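Side-chain contacts in 6-phosphogluconate dehydratase (PDB 2GP4), which catalyses the dehydration of 6-phosphogluconate to 2-keto-3-deoxy-6-phosphogluconate in the Entner-Doudoroff pathway and is captured here without its iron-sulfur cluster: residues L254-L259 with F375-L380; N278-K283 with L412-G417; A354-N359 with N365-A370. One frame throughout, in Å; residues are numbered along the deposited sequence.

Contact 1. Residues L254-L259 with F375-L380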
loop_
_atom_site.group_PDB
_atom_site.type_symbol
_atom_site.label_atom_id
_atom_site.label_comp_id
_atom_site.label_asym_id
_atom_site.label_seq_id
_atom_site.Cartn_x
_atom_site.Cartn_y
_atom_site.Cartn_z
ATOM N N LEU A 254 -5.488 0.863 -7.589
ATOM C CA LEU A 254 -6.678 1.436 -8.234
ATOM C C LEU A 254 -7.135 0.622 -9.446
ATOM O O LEU A 254 -8.313 0.651 -9.813
ATOM C CB LEU A 254 -6.441 2.896 -8.653
ATOM C CG LEU A 254 -6.275 4.006 -7.609
ATOM C CD1 LEU A 254 -7.428 4.034 -6.601
ATOM C CD2 LEU A 254 -4.940 3.878 -6.900
ATOM N N GLU A 255 -6.192 -0.096 -10.054
ATOM C CA GLU A 255 -6.460 -0.938 -11.213
ATOM C C GLU A 255 -7.262 -2.190 -10.844
ATOM O O GLU A 255 -8.294 -2.459 -11.456
ATOM C CB GLU A 255 -5.144 -1.325 -11.898
ATOM C CG GLU A 255 -5.300 -2.025 -13.238
ATOM C CD GLU A 255 -5.427 -1.069 -14.412
ATOM O OE1 GLU A 255 -5.963 -1.497 -15.453
ATOM O OE2 GLU A 255 -4.988 0.097 -14.312
ATOM N N VAL A 256 -6.790 -2.943 -9.848
ATOM C CA VAL A 256 -7.455 -4.184 -9.417
ATOM C C VAL A 256 -8.785 -3.936 -8.715
ATOM O O VAL A 256 -9.670 -4.789 -8.729
ATOM C CB VAL A 256 -6.564 -5.063 -8.493
ATOM C CG1 VAL A 256 -5.600 -5.877 -9.308
ATOM C CG2 VAL A 256 -5.836 -4.216 -7.452
HETATM N N MSE A 257 -8.905 -2.766 -8.099
HETATM C CA MSE A 257 -10.109 -2.376 -7.384
HETATM C C MSE A 257 -11.126 -1.697 -8.303
HETATM O O MSE A 257 -12.192 -1.283 -7.859
HETATM C CB MSE A 257 -9.748 -1.467 -6.214
HETATM C CG MSE A 257 -8.974 -2.170 -5.114
HETATM SE SE MSE A 257 -8.612 -1.011 -3.594
HETATM C CE MSE A 257 -10.447 -0.489 -3.186
ATOM N N GLY A 258 -10.778 -1.591 -9.584
ATOM C CA GLY A 258 -11.668 -1.041 -10.602
ATOM C C GLY A 258 -12.044 0.408 -10.368
ATOM O O GLY A 258 -13.183 0.804 -10.606
ATOM N N LEU A 259 -11.078 1.194 -9.900
ATOM C CA LEU A 259 -11.315 2.588 -9.541
ATOM C C LEU A 259 -10.845 3.572 -10.612
ATOM O O LEU A 259 -11.037 4.778 -10.485
ATOM C CB LEU A 259 -10.678 2.896 -8.177
ATOM C CG LEU A 259 -11.557 3.119 -6.932
ATOM C CD1 LEU A 259 -13.015 2.711 -7.099
ATOM C CD2 LEU A 259 -10.934 2.432 -5.721
ATOM N N PHE A 375 -2.209 -8.924 -17.909
ATOM C CA PHE A 375 -1.736 -10.298 -17.736
ATOM C C PHE A 375 -1.888 -10.760 -16.287
ATOM O O PHE A 375 -2.431 -11.832 -16.031
ATOM C CB PHE A 375 -0.284 -10.452 -18.201
ATOM C CG PHE A 375 0.292 -11.814 -17.946
ATOM C CD1 PHE A 375 0.016 -12.874 -18.803
ATOM C CD2 PHE A 375 1.108 -12.041 -16.847
ATOM C CE1 PHE A 375 0.546 -14.139 -18.570
ATOM C CE2 PHE A 375 1.643 -13.301 -16.605
ATOM C CZ PHE A 375 1.363 -14.355 -17.473
ATOM N N LEU A 376 -1.403 -9.946 -15.351
ATOM C CA LEU A 376 -1.454 -10.267 -13.929
ATOM C C LEU A 376 -2.884 -10.552 -13.481
ATOM O O LEU A 376 -3.138 -11.522 -12.768
ATOM C CB LEU A 376 -0.889 -9.110 -13.100
ATOM C CG LEU A 376 -0.585 -9.396 -11.630
ATOM C CD1 LEU A 376 0.910 -9.345 -11.412
ATOM C CD2 LEU A 376 -1.280 -8.384 -10.744
ATOM N N ILE A 377 -3.810 -9.699 -13.912
ATOM C CA ILE A 377 -5.209 -9.809 -13.504
ATOM C C ILE A 377 -5.880 -11.040 -14.111
ATOM O O ILE A 377 -6.673 -11.688 -13.444
ATOM C CB ILE A 377 -5.986 -8.489 -13.757
ATOM C CG1 ILE A 377 -5.548 -7.434 -12.728
ATOM C CG2 ILE A 377 -7.495 -8.702 -13.688
ATOM C CD1 ILE A 377 -6.117 -6.047 -12.957
ATOM N N LYS A 378 -5.535 -11.382 -15.350
ATOM C CA LYS A 378 -6.068 -12.597 -15.970
ATOM C C LYS A 378 -5.616 -13.853 -15.218
ATOM O O LYS A 378 -6.434 -14.725 -14.907
ATOM C CB LYS A 378 -5.683 -12.690 -17.448
ATOM C CG LYS A 378 -6.206 -13.953 -18.129
ATOM C CD LYS A 378 -5.575 -14.188 -19.489
ATOM C CE LYS A 378 -6.209 -15.392 -20.169
ATOM N NZ LYS A 378 -5.705 -16.664 -19.597
ATOM N N GLU A 379 -4.318 -13.920 -14.924
ATOM C CA GLU A 379 -3.729 -15.023 -14.165
ATOM C C GLU A 379 -4.387 -15.217 -12.802
ATOM O O GLU A 379 -4.755 -16.341 -12.436
ATOM C CB GLU A 379 -2.227 -14.810 -13.983
ATOM C CG GLU A 379 -1.415 -15.077 -15.230
ATOM C CD GLU A 379 -1.395 -16.544 -15.597
ATOM O OE1 GLU A 379 -0.965 -17.360 -14.753
ATOM O OE2 GLU A 379 -1.812 -16.882 -16.726
ATOM N N LEU A 380 -4.535 -14.126 -12.056
ATOM C CA LEU A 380 -5.117 -14.212 -10.726
ATOM C C LEU A 380 -6.598 -14.604 -10.795
ATOM O O LEU A 380 -7.053 -15.454 -10.023
ATOM C CB LEU A 380 -4.892 -12.914 -9.944
ATOM C CG LEU A 380 -3.428 -12.560 -9.647
ATOM C CD1 LEU A 380 -3.315 -11.109 -9.199
ATOM C CD2 LEU A 380 -2.792 -13.507 -8.620
#
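A buried helix-to-helix contact, made by carbon atoms alone, joins the last turn of helix 252-256 to helix 372-383 in the largely helical N-terminal part of the protein, through Val256, Glu255 and Ile377. Ile377 reaches across as a straight arm: its CG1 stands beside the backbone N, and the fully extended chi2 (173°) sets CD1 at the far end. Val256 CG1 lies 3.7 Å from Ile377 CD1. The same methyl is 3.8 Å from Ile377 CG1, so it rests along the outer part of the isoleucine branch and not on its end alone. Glu255 meets this arm at about a right angle, with its CG 4.1 Å from Ile377 CD1. Only the methylene part of the glutamate is used here: the bend at chi2 (86°) turns the carboxylate aside, where OE1 accepts a hydrogen bond from Gly263 N and OE2 one from Gln260 NE2. The carboxylate is thus hydrogen-bonded although buried, while the stem stays in the hydrophobic layer. Met373, one turn before Ile377, touches both Glu255 and Val256, and Ala313 of helix 304-316 adds a third helix against Val256. Just beyond the touching residues the short helix closes at Gly258, whose phi is positive (62°). Leu259 N bonds to Leu254 O at 2.8 Å and Gly258 N to Glu255 O at 3.2 Å, the paired reverse bonds of a Schellman motif.

Contact 2. Residues N278-K283 with L412-G417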
loop_
_atom_site.group_PDB
_atom_site.type_symbol
_atom_site.label_atom_id
_atom_site.label_comp_id
_atom_site.label_asym_id
_atom_site.label_seq_id
_atom_site.Cartn_x
_atom_site.Cartn_y
_atom_site.Cartn_z
ATOM N N ASN A 278 -8.485 10.595 -20.866
ATOM C CA ASN A 278 -8.988 11.689 -20.040
ATOM C C ASN A 278 -10.411 12.057 -20.435
ATOM O O ASN A 278 -11.230 12.407 -19.582
ATOM C CB ASN A 278 -8.083 12.923 -20.140
ATOM C CG ASN A 278 -6.690 12.689 -19.560
ATOM O OD1 ASN A 278 -6.489 11.848 -18.676
ATOM N ND2 ASN A 278 -5.718 13.441 -20.059
ATOM N N LYS A 279 -10.698 11.964 -21.732
ATOM C CA LYS A 279 -12.022 12.279 -22.255
ATOM C C LYS A 279 -13.020 11.197 -21.860
ATOM O O LYS A 279 -14.159 11.497 -21.489
ATOM C CB LYS A 279 -11.993 12.425 -23.782
ATOM C CG LYS A 279 -10.819 13.222 -24.351
ATOM C CD LYS A 279 -11.013 14.729 -24.236
ATOM C CE LYS A 279 -9.948 15.484 -25.023
ATOM N NZ LYS A 279 -10.011 15.189 -26.486
HETATM N N MSE A 280 -12.586 9.940 -21.942
HETATM C CA MSE A 280 -13.437 8.806 -21.600
HETATM C C MSE A 280 -13.783 8.805 -20.113
HETATM O O MSE A 280 -14.920 8.525 -19.735
HETATM C CB MSE A 280 -12.769 7.488 -22.000
HETATM C CG MSE A 280 -13.680 6.281 -21.898
HETATM SE SE MSE A 280 -15.145 6.401 -23.169
HETATM C CE MSE A 280 -16.459 5.276 -22.259
ATOM N N ALA A 281 -12.798 9.128 -19.280
ATOM C CA ALA A 281 -13.007 9.234 -17.838
ATOM C C ALA A 281 -14.132 10.214 -17.510
ATOM O O ALA A 281 -14.987 9.907 -16.687
ATOM C CB ALA A 281 -11.719 9.631 -17.134
ATOM N N ALA A 282 -14.132 11.373 -18.174
ATOM C CA ALA A 282 -15.171 12.397 -18.001
ATOM C C ALA A 282 -16.558 11.900 -18.394
ATOM O O ALA A 282 -17.515 12.064 -17.638
ATOM C CB ALA A 282 -14.822 13.666 -18.787
ATOM N N LYS A 283 -16.659 11.293 -19.573
ATOM C CA LYS A 283 -17.930 10.768 -20.072
ATOM C C LYS A 283 -18.470 9.637 -19.194
ATOM O O LYS A 283 -19.680 9.540 -18.970
ATOM C CB LYS A 283 -17.788 10.272 -21.517
ATOM C CG LYS A 283 -17.610 11.375 -22.558
ATOM C CD LYS A 283 -17.648 10.810 -23.978
ATOM C CE LYS A 283 -17.596 11.915 -25.034
ATOM N NZ LYS A 283 -16.302 12.666 -25.053
ATOM N N LEU A 412 -10.613 5.344 -29.843
ATOM C CA LEU A 412 -10.277 4.669 -28.600
ATOM C C LEU A 412 -11.021 3.339 -28.475
ATOM O O LEU A 412 -12.250 3.314 -28.415
ATOM C CB LEU A 412 -10.573 5.576 -27.403
ATOM C CG LEU A 412 -10.518 4.990 -25.987
ATOM C CD1 LEU A 412 -9.132 4.456 -25.642
ATOM C CD2 LEU A 412 -10.967 6.038 -24.970
ATOM N N ARG A 413 -10.263 2.242 -28.442
ATOM C CA ARG A 413 -10.830 0.903 -28.316
ATOM C C ARG A 413 -10.134 0.114 -27.219
ATOM O O ARG A 413 -8.945 0.313 -26.956
ATOM C CB ARG A 413 -10.685 0.117 -29.620
ATOM C CG ARG A 413 -11.097 0.845 -30.888
ATOM C CD ARG A 413 -10.964 -0.083 -32.076
ATOM N NE ARG A 413 -11.964 -1.144 -32.029
ATOM C CZ ARG A 413 -13.038 -1.194 -32.807
ATOM N NH1 ARG A 413 -13.257 -0.250 -33.714
ATOM N NH2 ARG A 413 -13.893 -2.196 -32.678
ATOM N N TRP A 414 -10.878 -0.790 -26.591
ATOM C CA TRP A 414 -10.291 -1.751 -25.663
ATOM C C TRP A 414 -10.146 -3.116 -26.340
ATOM O O TRP A 414 -11.085 -3.619 -26.958
ATOM C CB TRP A 414 -11.099 -1.825 -24.364
ATOM C CG TRP A 414 -10.622 -0.833 -23.321
ATOM C CD1 TRP A 414 -9.699 -1.061 -22.337
ATOM C CD2 TRP A 414 -11.032 0.535 -23.171
ATOM N NE1 TRP A 414 -9.513 0.071 -21.586
ATOM C CE2 TRP A 414 -10.318 1.067 -22.072
ATOM C CE3 TRP A 414 -11.931 1.363 -23.859
ATOM C CZ2 TRP A 414 -10.474 2.395 -21.642
ATOM C CZ3 TRP A 414 -12.088 2.687 -23.432
ATOM C CH2 TRP A 414 -11.361 3.187 -22.331
ATOM N N VAL A 415 -8.947 -3.685 -26.252
ATOM C CA VAL A 415 -8.634 -4.954 -26.913
ATOM C C VAL A 415 -8.171 -5.997 -25.897
ATOM O O VAL A 415 -7.834 -5.653 -24.765
ATOM C CB VAL A 415 -7.561 -4.784 -28.031
ATOM C CG1 VAL A 415 -8.081 -3.892 -29.153
ATOM C CG2 VAL A 415 -6.270 -4.223 -27.463
ATOM N N ASP A 416 -8.158 -7.264 -26.302
ATOM C CA ASP A 416 -7.704 -8.350 -25.439
ATOM C C ASP A 416 -6.239 -8.188 -25.060
ATOM O O ASP A 416 -5.392 -7.941 -25.919
ATOM C CB ASP A 416 -7.909 -9.707 -26.111
ATOM C CG ASP A 416 -9.274 -10.316 -25.817
ATOM O OD1 ASP A 416 -10.198 -9.593 -25.378
ATOM O OD2 ASP A 416 -9.415 -11.537 -26.032
ATOM N N GLY A 417 -5.957 -8.313 -23.765
ATOM C CA GLY A 417 -4.593 -8.273 -23.259
ATOM C C GLY A 417 -3.866 -9.590 -23.469
ATOM O O GLY A 417 -4.478 -10.579 -23.890
#
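In Met280, a selenomethionine, CB already points at the strand; chi1 (-170°) puts CG anti to the backbone N and at the rim of the Trp414 ring, and the bend at chi2 (65°) then turns SE aside. Leu412 likewise holds CG away from its own N (chi1 170°) and sends the CD2 branch forward. The three side chains meet where helix 272-287 faces strand 411-416, the second strand of a two-stranded antiparallel hairpin at the surface of the protein. Two residues apart on the strand, Leu412 and Trp414 project to the same side, and Met280 lies against the pair. Met280 CB lies 3.8 Å from Leu412 CD2, and Met280 CG is 4.1 Å from the same methyl. At the indole it is again CG that touches, 3.9 Å from Trp414 CH2, approaching the edge of the six-membered ring near its plane. The five-membered ring is held from the other end, since Trp414 NE1 donates to Pro262 O. Leu261 bears on both Met280 and Trp414, while Leu277, one turn earlier on the helix, touches Leu412 and Trp414, so the hairpin leans on more than one residue of the helix. All the approaches across the contact are carbon to carbon, and the selenium lies farther from the ring than CG does. The chemistry is therefore that of dispersion and partial shielding from water, with the one polar group of the indole paired to a main-chain carbonyl.

Contact 3. Residues A354-N359 with N365-A370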
loop_
_atom_site.group_PDB
_atom_site.type_symbol
_atom_site.label_atom_id
_atom_site.label_comp_id
_atom_site.label_asym_id
_atom_site.label_seq_id
_atom_site.Cartn_x
_atom_site.Cartn_y
_atom_site.Cartn_z
ATOM N N ALA A 354 5.556 -10.730 -9.900
ATOM C CA ALA A 354 6.270 -9.608 -10.516
ATOM C C ALA A 354 7.516 -9.172 -9.757
ATOM O O ALA A 354 7.519 -9.134 -8.530
ATOM C CB ALA A 354 5.331 -8.419 -10.717
ATOM N N ARG A 355 8.568 -8.852 -10.507
ATOM C CA ARG A 355 9.773 -8.213 -9.976
ATOM C C ARG A 355 9.910 -6.807 -10.541
ATOM O O ARG A 355 10.411 -6.628 -11.652
ATOM C CB ARG A 355 11.023 -9.002 -10.351
ATOM C CG ARG A 355 11.421 -10.077 -9.379
ATOM C CD ARG A 355 12.823 -10.548 -9.710
ATOM N NE ARG A 355 13.007 -11.962 -9.400
ATOM C CZ ARG A 355 13.791 -12.787 -10.094
ATOM N NH1 ARG A 355 14.461 -12.347 -11.156
ATOM N NH2 ARG A 355 13.892 -14.060 -9.732
ATOM N N VAL A 356 9.467 -5.818 -9.771
ATOM C CA VAL A 356 9.544 -4.415 -10.178
ATOM C C VAL A 356 10.624 -3.721 -9.353
ATOM O O VAL A 356 10.829 -4.078 -8.197
ATOM C CB VAL A 356 8.180 -3.697 -10.011
ATOM C CG1 VAL A 356 8.230 -2.281 -10.585
ATOM C CG2 VAL A 356 7.071 -4.499 -10.682
ATOM N N TYR A 357 11.270 -2.716 -9.955
ATOM C CA TYR A 357 12.520 -2.087 -9.476
ATOM C C TYR A 357 12.956 -2.337 -8.030
ATOM O O TYR A 357 13.975 -2.998 -7.826
ATOM C CB TYR A 357 12.602 -0.582 -9.823
ATOM C CG TYR A 357 13.673 0.171 -9.039
ATOM C CD1 TYR A 357 15.034 -0.049 -9.280
ATOM C CD2 TYR A 357 13.322 1.096 -8.053
ATOM C CE1 TYR A 357 16.019 0.633 -8.554
ATOM C CE2 TYR A 357 14.296 1.784 -7.322
ATOM C CZ TYR A 357 15.639 1.547 -7.580
ATOM O OH TYR A 357 16.596 2.226 -6.863
ATOM N N PRO A 358 12.215 -1.819 -7.021
ATOM C CA PRO A 358 12.797 -2.025 -5.690
ATOM C C PRO A 358 13.274 -3.474 -5.516
ATOM O O PRO A 358 14.290 -3.717 -4.860
ATOM C CB PRO A 358 11.642 -1.690 -4.743
ATOM C CG PRO A 358 10.820 -0.699 -5.499
ATOM C CD PRO A 358 10.923 -1.104 -6.958
ATOM N N ASN A 359 12.551 -4.411 -6.133
ATOM C CA ASN A 359 12.958 -5.811 -6.217
ATOM C C ASN A 359 13.427 -6.169 -7.632
ATOM O O ASN A 359 12.693 -6.782 -8.409
ATOM C CB ASN A 359 11.809 -6.716 -5.779
ATOM C CG ASN A 359 11.241 -6.324 -4.429
ATOM O OD1 ASN A 359 11.975 -6.207 -3.443
ATOM N ND2 ASN A 359 9.929 -6.119 -4.374
ATOM N N ASN A 365 7.468 0.523 -16.658
ATOM C CA ASN A 365 7.287 0.408 -18.110
ATOM C C ASN A 365 7.751 -0.942 -18.667
ATOM O O ASN A 365 7.146 -1.473 -19.603
ATOM C CB ASN A 365 7.992 1.559 -18.838
ATOM C CG ASN A 365 7.408 2.921 -18.481
ATOM O OD1 ASN A 365 6.250 3.220 -18.791
ATOM N ND2 ASN A 365 8.212 3.754 -17.828
ATOM N N HIS A 366 8.822 -1.479 -18.078
ATOM C CA HIS A 366 9.344 -2.810 -18.394
ATOM C C HIS A 366 8.331 -3.873 -17.958
ATOM O O HIS A 366 8.082 -4.842 -18.683
ATOM C CB HIS A 366 10.672 -3.029 -17.657
ATOM C CG HIS A 366 11.487 -4.178 -18.172
ATOM N ND1 HIS A 366 10.928 -5.303 -18.741
ATOM C CD2 HIS A 366 12.826 -4.385 -18.172
ATOM C CE1 HIS A 366 11.886 -6.144 -19.085
ATOM N NE2 HIS A 366 13.046 -5.612 -18.751
ATOM N N PHE A 367 7.766 -3.683 -16.767
ATOM C CA PHE A 367 6.698 -4.531 -16.249
ATOM C C PHE A 367 5.511 -4.559 -17.210
ATOM O O PHE A 367 4.976 -5.628 -17.515
ATOM C CB PHE A 367 6.267 -4.050 -14.856
ATOM C CG PHE A 367 4.987 -4.659 -14.362
ATOM C CD1 PHE A 367 4.945 -5.978 -13.928
ATOM C CD2 PHE A 367 3.820 -3.904 -14.314
ATOM C CE1 PHE A 367 3.759 -6.541 -13.463
ATOM C CE2 PHE A 367 2.627 -4.460 -13.850
ATOM C CZ PHE A 367 2.602 -5.781 -13.422
ATOM N N HIS A 368 5.122 -3.377 -17.688
ATOM C CA HIS A 368 3.981 -3.229 -18.581
ATOM C C HIS A 368 4.226 -3.862 -19.949
ATOM O O HIS A 368 3.356 -4.538 -20.482
ATOM C CB HIS A 368 3.599 -1.757 -18.724
ATOM C CG HIS A 368 2.469 -1.518 -19.675
ATOM N ND1 HIS A 368 2.649 -0.951 -20.917
ATOM C CD2 HIS A 368 1.145 -1.781 -19.569
ATOM C CE1 HIS A 368 1.483 -0.870 -21.533
ATOM N NE2 HIS A 368 0.553 -1.363 -20.735
ATOM N N ALA A 369 5.416 -3.646 -20.500
ATOM C CA ALA A 369 5.803 -4.237 -21.779
ATOM C C ALA A 369 5.881 -5.772 -21.743
ATOM O O ALA A 369 5.670 -6.430 -22.763
ATOM C CB ALA A 369 7.117 -3.637 -22.262
ATOM N N ALA A 370 6.171 -6.331 -20.569
ATOM C CA ALA A 370 6.213 -7.785 -20.378
ATOM C C ALA A 370 4.822 -8.439 -20.413
ATOM O O ALA A 370 4.691 -9.619 -20.728
ATOM C CB ALA A 370 6.926 -8.128 -19.075
#
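From Ala354 to Val356 the chain is extended, part of the loop between helices 340-347 and 364-370 in the largely helical N-terminal domain of this dehydratase, and it packs on the helix that follows it. The two backbones come nearest at Val356 and Phe367, whose CA atoms are 6.7 Å apart. In the extended run Ala354 and Val356 direct their CB atoms at the helix, while Arg355 between them points away. A third piece of chain touches both partners: Arg355 shares a backbone hydrogen bond with Val426, and Ala370 one with Leu422. On the helix, His366 N bonds to Asp363 OD1 near its start, and the imidazole of His368 lies nearly parallel to the ring of Phe266. Phe367 alone supplies the helix side of the contact. Its CG is anti to the backbone N (chi1 167°), which extends the phenyl ring out toward the loop, where its CD1 and CE1 atoms meet both neighbours, each approaching the ring obliquely. Ala354 CB sits 3.7 Å from Phe367 CE1 and 4.1 Å from Phe367 CD1. Val356 approaches farther back on the ring, nearer its attachment. Of its two methyls CG1 is turned anti to the backbone N and CG2 stands beside it; CG2 makes the touch, 4.2 Å from Phe367 CD1.

Contacts 1 and 3 are buried, whereas contact 2 lies at the surface, about 26 Å from the chain centre (centre to centre). Consecutive elements link them: helix 252-256 of contact 1 is followed by helix 272-287 of contact 2, and helix 364-370 of contact 3 by helix 372-383 of contact 1. Along the chain the segments of contacts 1 and 2 interleave, while contact 3 joins a loop to the helix just after it and lies within the chain spans bridged by both the others. Contact 1 pairs helix with helix through aliphatic groups, contact 2 helix with hairpin strand, and contact 3 a loop with a helix; the latter two add an aromatic ring. None of the three touches another.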